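Local structure of aldehyde dehydrogenase (Listeria monocytogenes, 3K9D) at residues M31-Q34 against Q35-T38; E160-K164 against A165-K169; Y82-I85 against K86-T90. The protein probably acts as an oxidoreductase on aldehyde or oxo groups, with NAD or NADP as electron acceptor. All coordinates share one frame; numbering follows the deposited sequence.

How the interactions relate
All three contacts are local ones at helix ends. Interaction 1 is the N-terminal end of helix 33-49, a surface site of polar side chains set among the first backbone bonds of the helix. Interaction 2 closes the C-terminal end of helix 148-164; it is partly buried, and backbone bonds and two waters do most of its work. Interaction 3, at the surface where helix 67-85 ends, relies more on ring faces. Helix 33-49 ties them together: Ala161, Ala162 and Ala165 of interaction 2 and Tyr82 and Ile85 of interaction 3 pack on it. Met31, just ahead of it, packs CE on Gly166 and Pro168; Gln33 reaches the loop of interaction 3. Interactions 2 and 3 do not touch.

Interaction 1: residues M31-Q34 against Q35-T38; sequences MSQQ and QIDT
Gln34 O is gripped twice from one residue of the next turn, by Thr38 N at 3.1 Å and by Thr38 OG1 at 3.2 Å. The amide is the routine helical donor; the hydroxyl reaches the same oxygen from above the carbonyl plane, 38° out of it. With OG1 beside its own backbone N, the Thr38 hydroxyl is turned back to the carbonyl one turn earlier.

On another flank of the helix, Gln33 and Asp37 meet through their polar ends. Gln33 NE2 donates to Asp37 OD1 at 3.0 Å, on the syn side of the carboxylate but 34° out of its plane, while the oxygen stays close to the plane of the amide. The two flat groups are turned moderately against each other. Gln33 sets out with CG anti to the backbone N, chi1 -176°, then bends at chi2 to bring its amide round to the carboxylate. Both groups have stronger partners outside: Gln33 OE1 accepts from Thr90 N, and Asp37 OD1 forms a salt bridge with Lys134. The amide is thus held at both its oxygen and its nitrogen, which fixes its rotation, and Lys134 would probably favour the charged carboxylate.

The backbone adds the first helical bonds, Ile36 N to Ser32 O at 3.0 Å and Asp37 N to Gln33 O at 2.9 Å. Met31 CB looks across at Ile36 CG1 from 4.2 Å, while Ile36 also packs on Ile91. Ser32 holds the N-cap position of helix 33-49, and its OG accepts weakly, though nearly straight, from Gln35 N at 3.3 Å. A side chain taking up an amide of the first turn in this way is characteristic of serine at the start of an alpha-helix.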
ATOM      1  N   MET A  31     -15.706  -0.583 -19.689  1.00 22.15           N
ATOM      2  CA  MET A  31     -17.098  -0.717 -19.236  1.00 22.52           C
ATOM      3  C   MET A  31     -17.496   0.353 -18.222  1.00 23.24           C
ATOM      4  O   MET A  31     -16.668   0.797 -17.418  1.00 26.10           O
ATOM      5  CB  MET A  31     -17.341  -2.096 -18.613  1.00 22.80           C
ATOM      6  CG  MET A  31     -16.968  -3.281 -19.472  1.00 14.96           C
ATOM      7  SD  MET A  31     -17.500  -4.849 -18.712  1.00 14.32           S
ATOM      8  CE  MET A  31     -17.242  -5.910 -20.111  1.00 14.03           C
ATOM      9  N   SER A  32     -18.773   0.732 -18.233  1.00 13.09           N
ATOM     10  CA  SER A  32     -19.301   1.697 -17.275  1.00 17.66           C
ATOM     11  C   SER A  32     -19.510   1.059 -15.900  1.00 22.17           C
ATOM     12  O   SER A  32     -19.330  -0.153 -15.741  1.00 18.91           O
ATOM     13  CB  SER A  32     -20.606   2.308 -17.786  1.00 18.47           C
ATOM     14  OG  SER A  32     -21.710   1.488 -17.448  1.00 18.23           O
ATOM     15  N   GLN A  33     -19.884   1.875 -14.906  1.00 23.27           N
ATOM     16  CA  GLN A  33     -20.174   1.372 -13.549  1.00 24.42           C
ATOM     17  C   GLN A  33     -21.351   0.400 -13.576  1.00 25.76           C
ATOM     18  O   GLN A  33     -21.333  -0.624 -12.897  1.00 24.96           O
ATOM     19  CB  GLN A  33     -20.464   2.516 -12.569  1.00 17.90           C
ATOM     20  CG  GLN A  33     -20.676   2.060 -11.107  1.00 19.23           C
ATOM     21  CD  GLN A  33     -19.380   1.700 -10.404  1.00 17.13           C
ATOM     22  OE1 GLN A  33     -18.532   2.565 -10.163  1.00 19.20           O
ATOM     23  NE2 GLN A  33     -19.214   0.419 -10.067  1.00 17.25           N
ATOM     24  N   GLN A  34     -22.362   0.746 -14.368  1.00 26.49           N
ATOM     25  CA  GLN A  34     -23.547  -0.084 -14.590  1.00 27.12           C
ATOM     26  C   GLN A  34     -23.198  -1.475 -15.134  1.00 20.89           C
ATOM     27  O   GLN A  34     -23.588  -2.479 -14.539  1.00 18.06           O
ATOM     28  CB  GLN A  34     -24.535   0.638 -15.506  1.00 29.18           C
ATOM     29  CG  GLN A  34     -25.279   1.824 -14.845  1.00 41.27           C
ATOM     30  CD  GLN A  34     -24.497   3.157 -14.836  1.00 50.61           C
ATOM     31  OE1 GLN A  34     -23.306   3.217 -15.173  1.00 36.92           O
ATOM     32  NE2 GLN A  34     -25.186   4.233 -14.446  1.00 27.65           N
ATOM     33  N   GLN A  35     -22.439  -1.522 -16.231  1.00 17.98           N
ATOM     34  CA  GLN A  35     -21.948  -2.785 -16.805  1.00 17.36           C
ATOM     35  C   GLN A  35     -21.109  -3.644 -15.839  1.00 19.01           C
ATOM     36  O   GLN A  35     -21.333  -4.857 -15.734  1.00 14.71           O
ATOM     37  CB  GLN A  35     -21.189  -2.527 -18.099  1.00 17.76           C
ATOM     38  CG  GLN A  35     -22.086  -2.282 -19.322  1.00 15.72           C
ATOM     39  CD  GLN A  35     -21.340  -1.641 -20.482  1.00 19.60           C
ATOM     40  OE1 GLN A  35     -21.650  -1.876 -21.646  1.00 26.36           O
ATOM     41  NE2 GLN A  35     -20.361  -0.824 -20.167  1.00 18.05           N
ATOM     42  N   ILE A  36     -20.166  -3.021 -15.131  1.00 17.00           N
ATOM     43  CA  ILE A  36     -19.406  -3.704 -14.053  1.00 18.36           C
ATOM     44  C   ILE A  36     -20.302  -4.319 -12.960  1.00 23.18           C
ATOM     45  O   ILE A  36     -20.132  -5.500 -12.599  1.00 15.95           O
ATOM     46  CB  ILE A  36     -18.327  -2.744 -13.408  1.00 15.67           C
ATOM     47  CG1 ILE A  36     -17.186  -2.439 -14.401  1.00 14.60           C
ATOM     48  CG2 ILE A  36     -17.853  -3.231 -11.997  1.00 19.60           C
ATOM     49  CD1 ILE A  36     -16.154  -3.540 -14.635  1.00 12.37           C
ATOM     50  N   ASP A  37     -21.252  -3.521 -12.457  1.00 18.35           N
ATOM     51  CA  ASP A  37     -22.110  -3.915 -11.336  1.00 23.88           C
ATOM     52  C   ASP A  37     -23.049  -5.054 -11.689  1.00 26.70           C
ATOM     53  O   ASP A  37     -23.381  -5.867 -10.819  1.00 22.28           O
ATOM     54  CB  ASP A  37     -22.905  -2.723 -10.783  1.00 24.26           C
ATOM     55  CG  ASP A  37     -22.024  -1.716 -10.060  1.00 35.97           C
ATOM     56  OD1 ASP A  37     -20.870  -2.066  -9.721  1.00 20.71           O
ATOM     57  OD2 ASP A  37     -22.480  -0.568  -9.840  1.00 20.34           O
ATOM     58  N   THR A  38     -23.464  -5.096 -12.958  1.00 20.69           N
ATOM     59  CA  THR A  38     -24.202  -6.216 -13.530  1.00 16.57           C
ATOM     60  C   THR A  38     -23.437  -7.543 -13.428  1.00 15.62           C
ATOM     61  O   THR A  38     -24.008  -8.561 -13.063  1.00 16.91           O
ATOM     62  CB  THR A  38     -24.595  -5.912 -15.008  1.00 16.96           C
ATOM     63  OG1 THR A  38     -25.579  -4.871 -15.028  1.00 18.24           O
ATOM     64  CG2 THR A  38     -25.178  -7.136 -15.712  1.00 19.58           C
TER

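Interaction 2: residues E160-K164 against A165-K169; sequences EAAEK and AGCPK
Ala165 N donates to Ala161 O at 3.0 Å, a helical i to i+4 bond, and makes a weak second bond to Ala162 O. Its methyl rests against those two carbonyls, and also packs on Ala42 of helix 33-49.

Gly166 has a positive phi of 121° and turns the chain out of the helix. Its N donates to Glu163 O, coming from well above the carbonyl plane rather than along a lone pair.

Cys167 N then reaches back to Ala162 O at 3.0 Å, again from above the plane, completing the Schellman motif. Its CB sits 3.8 Å from Ala162 CB, with Ala162 also touching Ile39 and Ile43. Cys167 O takes a CA-H...O contact from Glu163 CA at 3.4 Å, and one water bridges it to Glu163 O.

Pro168 faces helix 6-28, while its O is joined to Glu163 OE2 by a second water.

Lys169 crosses the Glu163 side chain at about a right angle. The bend at chi2 lays CD against Glu163 OE1 at 3.3 Å, and the further bends leave NZ 5.1 Å from that oxygen.

Glu163 and Lys169 thus meet through aliphatic carbon and carboxylate, and any attraction between their opposite charges is probably weak at this separation; the turn is held chiefly by backbone bonds and by two waters, one between two carbonyls and one between carboxylate and carbonyl.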
ATOM      1  N   GLU A 160     -18.483 -18.397 -15.326  1.00 16.03           N
ATOM      2  CA  GLU A 160     -19.535 -18.592 -16.300  1.00 19.76           C
ATOM      3  C   GLU A 160     -20.695 -17.610 -16.125  1.00 15.54           C
ATOM      4  O   GLU A 160     -21.225 -17.124 -17.117  1.00 18.71           O
ATOM      5  CB  GLU A 160     -20.028 -20.040 -16.280  1.00 23.62           C
ATOM      6  CG  GLU A 160     -19.059 -21.026 -16.923  1.00 31.23           C
ATOM      7  CD  GLU A 160     -19.444 -22.488 -16.687  1.00 41.43           C
ATOM      8  OE1 GLU A 160     -18.575 -23.362 -16.907  1.00 21.21           O
ATOM      9  OE2 GLU A 160     -20.602 -22.763 -16.284  1.00 34.59           O
ATOM     10  N   ALA A 161     -21.063 -17.303 -14.882  1.00 18.41           N
ATOM     11  CA  ALA A 161     -22.168 -16.365 -14.616  1.00 18.40           C
ATOM     12  C   ALA A 161     -21.729 -14.940 -14.926  1.00 23.29           C
ATOM     13  O   ALA A 161     -22.504 -14.155 -15.467  1.00 20.61           O
ATOM     14  CB  ALA A 161     -22.619 -16.460 -13.199  1.00 20.41           C
ATOM     15  N   ALA A 162     -20.481 -14.619 -14.582  1.00 22.97           N
ATOM     16  CA  ALA A 162     -19.862 -13.348 -14.963  1.00 19.00           C
ATOM     17  C   ALA A 162     -19.872 -13.172 -16.484  1.00 15.36           C
ATOM     18  O   ALA A 162     -20.336 -12.156 -16.977  1.00 13.91           O
ATOM     19  CB  ALA A 162     -18.447 -13.268 -14.432  1.00 13.77           C
ATOM     20  N   GLU A 163     -19.386 -14.179 -17.208  1.00 16.40           N
ATOM     21  CA  GLU A 163     -19.325 -14.134 -18.671  1.00 21.24           C
ATOM     22  C   GLU A 163     -20.688 -14.019 -19.340  1.00 17.23           C
ATOM     23  O   GLU A 163     -20.824 -13.323 -20.353  1.00 20.04           O
ATOM     24  CB  GLU A 163     -18.539 -15.321 -19.226  1.00 22.61           C
ATOM     25  CG  GLU A 163     -17.035 -15.206 -18.966  1.00 32.92           C
ATOM     26  CD  GLU A 163     -16.313 -16.540 -19.013  1.00 34.09           C
ATOM     27  OE1 GLU A 163     -16.806 -17.463 -19.682  1.00 36.90           O
ATOM     28  OE2 GLU A 163     -15.241 -16.665 -18.386  1.00 29.38           O
ATOM     29  N   LYS A 164     -21.689 -14.679 -18.756  1.00 20.38           N
ATOM     30  CA  LYS A 164     -23.085 -14.586 -19.194  1.00 24.72           C
ATOM     31  C   LYS A 164     -23.649 -13.172 -18.966  1.00 24.23           C
ATOM     32  O   LYS A 164     -24.500 -12.693 -19.729  1.00 26.11           O
ATOM     33  CB  LYS A 164     -23.932 -15.662 -18.474  1.00 20.91           C
ATOM     34  CG  LYS A 164     -25.370 -15.770 -18.936  1.00 24.60           C
ATOM     35  CD  LYS A 164     -26.037 -17.049 -18.459  1.00 36.31           C
ATOM     36  CE  LYS A 164     -27.417 -17.197 -19.099  1.00 34.92           C
ATOM     37  NZ  LYS A 164     -28.021 -18.547 -18.890  1.00 33.56           N
ATOM     38  N   ALA A 165     -23.162 -12.517 -17.917  1.00 16.99           N
ATOM     39  CA  ALA A 165     -23.505 -11.132 -17.595  1.00 22.99           C
ATOM     40  C   ALA A 165     -22.725 -10.074 -18.410  1.00 22.26           C
ATOM     41  O   ALA A 165     -22.973  -8.873 -18.261  1.00 22.42           O
ATOM     42  CB  ALA A 165     -23.288 -10.893 -16.111  1.00 13.19           C
ATOM     43  N   GLY A 166     -21.772 -10.513 -19.235  1.00 23.86           N
ATOM     44  CA  GLY A 166     -21.011  -9.600 -20.096  1.00 26.24           C
ATOM     45  C   GLY A 166     -19.499  -9.564 -19.921  1.00 21.70           C
ATOM     46  O   GLY A 166     -18.791  -8.973 -20.742  1.00 26.99           O
ATOM     47  N   CYS A 167     -19.003 -10.181 -18.851  1.00 14.62           N
ATOM     48  CA  CYS A 167     -17.579 -10.203 -18.548  1.00 19.77           C
ATOM     49  C   CYS A 167     -16.736 -10.915 -19.616  1.00 24.94           C
ATOM     50  O   CYS A 167     -17.120 -11.978 -20.105  1.00 20.11           O
ATOM     51  CB  CYS A 167     -17.355 -10.851 -17.182  1.00 17.83           C
ATOM     52  SG  CYS A 167     -15.695 -10.745 -16.534  1.00 21.68           S
ATOM     53  N   PRO A 168     -15.584 -10.320 -19.987  1.00 23.68           N
ATOM     54  CA  PRO A 168     -14.650 -10.958 -20.915  1.00 22.68           C
ATOM     55  C   PRO A 168     -14.108 -12.267 -20.354  1.00 26.07           C
ATOM     56  O   PRO A 168     -13.846 -12.352 -19.156  1.00 21.23           O
ATOM     57  CB  PRO A 168     -13.498  -9.949 -20.997  1.00 26.45           C
ATOM     58  CG  PRO A 168     -14.060  -8.677 -20.519  1.00 23.27           C
ATOM     59  CD  PRO A 168     -15.102  -8.997 -19.545  1.00 27.85           C
ATOM     60  N   LYS A 169     -13.959 -13.265 -21.222  1.00 20.32           N
ATOM     61  CA  LYS A 169     -13.299 -14.536 -20.902  1.00 25.23           C
ATOM     62  C   LYS A 169     -11.871 -14.278 -20.434  1.00 26.07           C
ATOM     63  O   LYS A 169     -11.194 -13.388 -20.956  1.00 21.92           O
ATOM     64  CB  LYS A 169     -13.215 -15.397 -22.160  1.00 18.99           C
ATOM     65  CG  LYS A 169     -13.746 -16.803 -22.038  1.00 41.34           C
ATOM     66  CD  LYS A 169     -15.182 -16.863 -22.524  1.00 27.32           C
ATOM     67  CE  LYS A 169     -15.288 -17.044 -24.034  1.00 58.70           C
ATOM     68  NZ  LYS A 169     -15.171 -18.476 -24.432  1.00 47.65           N
TER
HETATM   69  O   HOH W   1     -19.034 -12.067 -22.054  1.00 12.55           O
HETATM   70  O   HOH W   2     -13.951 -14.448 -16.867  1.00 12.94           O

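Interaction 3: residues Y82-I85 against K86-T90; sequences YNYI and KDMKT
Two ring faces carry the side-chain packing. Lys86 CB lies over the Tyr82 ring, 4.0 Å from its centroid and 22° off the normal, a CH-pi contact offset toward the hydroxyl-bearing rim. CG of Lys86 takes the position between its backbone N and carbonyl carbon, chi1 71°, and the chain then runs on beside Asn83. Met88 SD lies over a face of the Tyr84 ring, offset toward its rim and 3.9 Å from the centroid, a Met-aromatic contact, with Ile85 CG2 at 4.3 Å from the same sulfur.

Among the backbone bonds, Lys86 N donates to Tyr82 O at 2.8 Å. Met88 N meets Ile85 O at 3.2 Å from above the carbonyl plane, closing a type I beta turn. A water accepts from Asp87 N and donates to Tyr84 O, bridging the helix end to the turn.

Of charged groups, Lys86 NZ and Asp87 OD2 form a long salt bridge; Lys134 NZ, from outside, donates to Ile85 O and Met88 O, joining the two ends of the turn. With Tyr82 and Ile85 also packed on helix 33-49, this is the C-terminal end of helix 67-85, where a beta turn leads the chain toward strand 92-97.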
ATOM      1  N   TYR A  82     -21.449  -8.481  -1.354  1.00 18.99           N
ATOM      2  CA  TYR A  82     -22.272  -7.844  -2.373  1.00 17.77           C
ATOM      3  C   TYR A  82     -23.096  -6.664  -1.852  1.00 17.60           C
ATOM      4  O   TYR A  82     -23.090  -5.598  -2.459  1.00 20.07           O
ATOM      5  CB  TYR A  82     -23.181  -8.857  -3.100  1.00 18.53           C
ATOM      6  CG  TYR A  82     -24.045  -8.192  -4.131  1.00 29.82           C
ATOM      7  CD1 TYR A  82     -23.476  -7.665  -5.291  1.00 20.25           C
ATOM      8  CD2 TYR A  82     -25.415  -8.032  -3.932  1.00 19.69           C
ATOM      9  CE1 TYR A  82     -24.245  -7.013  -6.234  1.00 26.70           C
ATOM     10  CE2 TYR A  82     -26.199  -7.371  -4.879  1.00 28.73           C
ATOM     11  CZ  TYR A  82     -25.602  -6.867  -6.030  1.00 22.71           C
ATOM     12  OH  TYR A  82     -26.346  -6.210  -6.988  1.00 27.40           O
ATOM     13  N   ASN A  83     -23.787  -6.844  -0.728  1.00 19.12           N
ATOM     14  CA  ASN A  83     -24.591  -5.755  -0.162  1.00 21.96           C
ATOM     15  C   ASN A  83     -23.764  -4.544   0.295  1.00 24.78           C
ATOM     16  O   ASN A  83     -24.254  -3.420   0.257  1.00 20.52           O
ATOM     17  CB  ASN A  83     -25.496  -6.254   0.970  1.00 21.62           C
ATOM     18  CG  ASN A  83     -26.850  -6.737   0.470  1.00 34.04           C
ATOM     19  OD1 ASN A  83     -27.250  -6.481  -0.676  1.00 31.93           O
ATOM     20  ND2 ASN A  83     -27.570  -7.435   1.336  1.00 41.08           N
ATOM     21  N   TYR A  84     -22.519  -4.779   0.716  1.00 20.67           N
ATOM     22  CA  TYR A  84     -21.594  -3.683   1.027  1.00 24.51           C
ATOM     23  C   TYR A  84     -21.083  -2.961  -0.238  1.00 24.40           C
ATOM     24  O   TYR A  84     -20.912  -1.735  -0.229  1.00 24.35           O
ATOM     25  CB  TYR A  84     -20.423  -4.176   1.902  1.00 21.14           C
ATOM     26  CG  TYR A  84     -19.209  -3.260   1.898  1.00 18.16           C
ATOM     27  CD1 TYR A  84     -19.208  -2.055   2.603  1.00 30.62           C
ATOM     28  CD2 TYR A  84     -18.066  -3.604   1.184  1.00 22.41           C
ATOM     29  CE1 TYR A  84     -18.092  -1.209   2.585  1.00 27.66           C
ATOM     30  CE2 TYR A  84     -16.956  -2.769   1.146  1.00 27.36           C
ATOM     31  CZ  TYR A  84     -16.971  -1.577   1.850  1.00 38.64           C
ATOM     32  OH  TYR A  84     -15.859  -0.757   1.814  1.00 40.70           O
ATOM     33  N   ILE A  85     -20.858  -3.711  -1.320  1.00 21.54           N
ATOM     34  CA  ILE A  85     -20.222  -3.150  -2.529  1.00 19.99           C
ATOM     35  C   ILE A  85     -21.162  -2.652  -3.632  1.00 24.65           C
ATOM     36  O   ILE A  85     -20.753  -1.826  -4.444  1.00 14.48           O
ATOM     37  CB  ILE A  85     -19.115  -4.093  -3.155  1.00 21.39           C
ATOM     38  CG1 ILE A  85     -19.719  -5.287  -3.916  1.00 21.90           C
ATOM     39  CG2 ILE A  85     -18.119  -4.541  -2.117  1.00 18.53           C
ATOM     40  CD1 ILE A  85     -18.683  -6.216  -4.544  1.00 16.11           C
ATOM     41  N   LYS A  86     -22.410  -3.127  -3.659  1.00 20.33           N
ATOM     42  CA  LYS A  86     -23.323  -2.846  -4.785  1.00 22.63           C
ATOM     43  C   LYS A  86     -23.530  -1.359  -5.181  1.00 19.58           C
ATOM     44  O   LYS A  86     -23.658  -1.046  -6.366  1.00 24.51           O
ATOM     45  CB  LYS A  86     -24.678  -3.557  -4.589  1.00 17.05           C
ATOM     46  CG  LYS A  86     -25.588  -3.018  -3.489  1.00 27.03           C
ATOM     47  CD  LYS A  86     -26.966  -3.688  -3.579  1.00 18.62           C
ATOM     48  CE  LYS A  86     -28.062  -2.860  -2.901  1.00 22.40           C
ATOM     49  NZ  LYS A  86     -27.885  -2.738  -1.420  1.00 22.52           N
ATOM     50  N   ASP A  87     -23.553  -0.452  -4.205  1.00 26.21           N
ATOM     51  CA  ASP A  87     -23.840   0.959  -4.487  1.00 28.94           C
ATOM     52  C   ASP A  87     -22.604   1.874  -4.424  1.00 28.59           C
ATOM     53  O   ASP A  87     -22.712   3.092  -4.608  1.00 28.37           O
ATOM     54  CB  ASP A  87     -24.954   1.478  -3.572  1.00 27.03           C
ATOM     55  CG  ASP A  87     -26.302   0.828  -3.861  1.00 34.35           C
ATOM     56  OD1 ASP A  87     -26.591   0.546  -5.042  1.00 26.92           O
ATOM     57  OD2 ASP A  87     -27.076   0.611  -2.909  1.00 34.04           O
ATOM     58  N   MET A  88     -21.440   1.270  -4.194  1.00 25.80           N
ATOM     59  CA  MET A  88     -20.162   1.992  -4.133  1.00 22.40           C
ATOM     60  C   MET A  88     -19.716   2.473  -5.521  1.00 20.35           C
ATOM     61  O   MET A  88     -19.900   1.769  -6.517  1.00 18.13           O
ATOM     62  CB  MET A  88     -19.078   1.108  -3.516  1.00 18.73           C
ATOM     63  CG  MET A  88     -19.179   0.892  -1.986  1.00 18.64           C
ATOM     64  SD  MET A  88     -17.944  -0.286  -1.362  1.00 21.93           S
ATOM     65  CE  MET A  88     -16.406   0.530  -1.831  1.00 16.85           C
ATOM     66  N   LYS A  89     -19.132   3.671  -5.576  1.00 21.53           N
ATOM     67  CA  LYS A  89     -18.620   4.237  -6.835  1.00 23.44           C
ATOM     68  C   LYS A  89     -17.161   3.822  -6.983  1.00 22.99           C
ATOM     69  O   LYS A  89     -16.327   4.161  -6.137  1.00 16.85           O
ATOM     70  CB  LYS A  89     -18.727   5.767  -6.866  1.00 30.22           C
ATOM     71  CG  LYS A  89     -19.663   6.408  -5.852  1.00 44.98           C
ATOM     72  CD  LYS A  89     -21.001   6.804  -6.434  1.00 43.66           C
ATOM     73  CE  LYS A  89     -21.892   7.370  -5.333  1.00 55.67           C
ATOM     74  NZ  LYS A  89     -23.145   7.968  -5.855  1.00 30.06           N
ATOM     75  N   THR A  90     -16.859   3.061  -8.035  1.00 18.18           N
ATOM     76  CA  THR A  90     -15.542   2.424  -8.184  1.00 20.91           C
ATOM     77  C   THR A  90     -14.944   2.534  -9.592  1.00 17.01           C
ATOM     78  O   THR A  90     -13.802   2.114  -9.826  1.00 17.01           O
ATOM     79  CB  THR A  90     -15.589   0.913  -7.793  1.00 20.37           C
ATOM     80  OG1 THR A  90     -16.474   0.203  -8.672  1.00 17.02           O
ATOM     81  CG2 THR A  90     -16.036   0.723  -6.351  1.00 11.41           C
TER
HETATM   82  O   HOH W   3     -23.264  -0.385  -1.413  1.00 15.26           O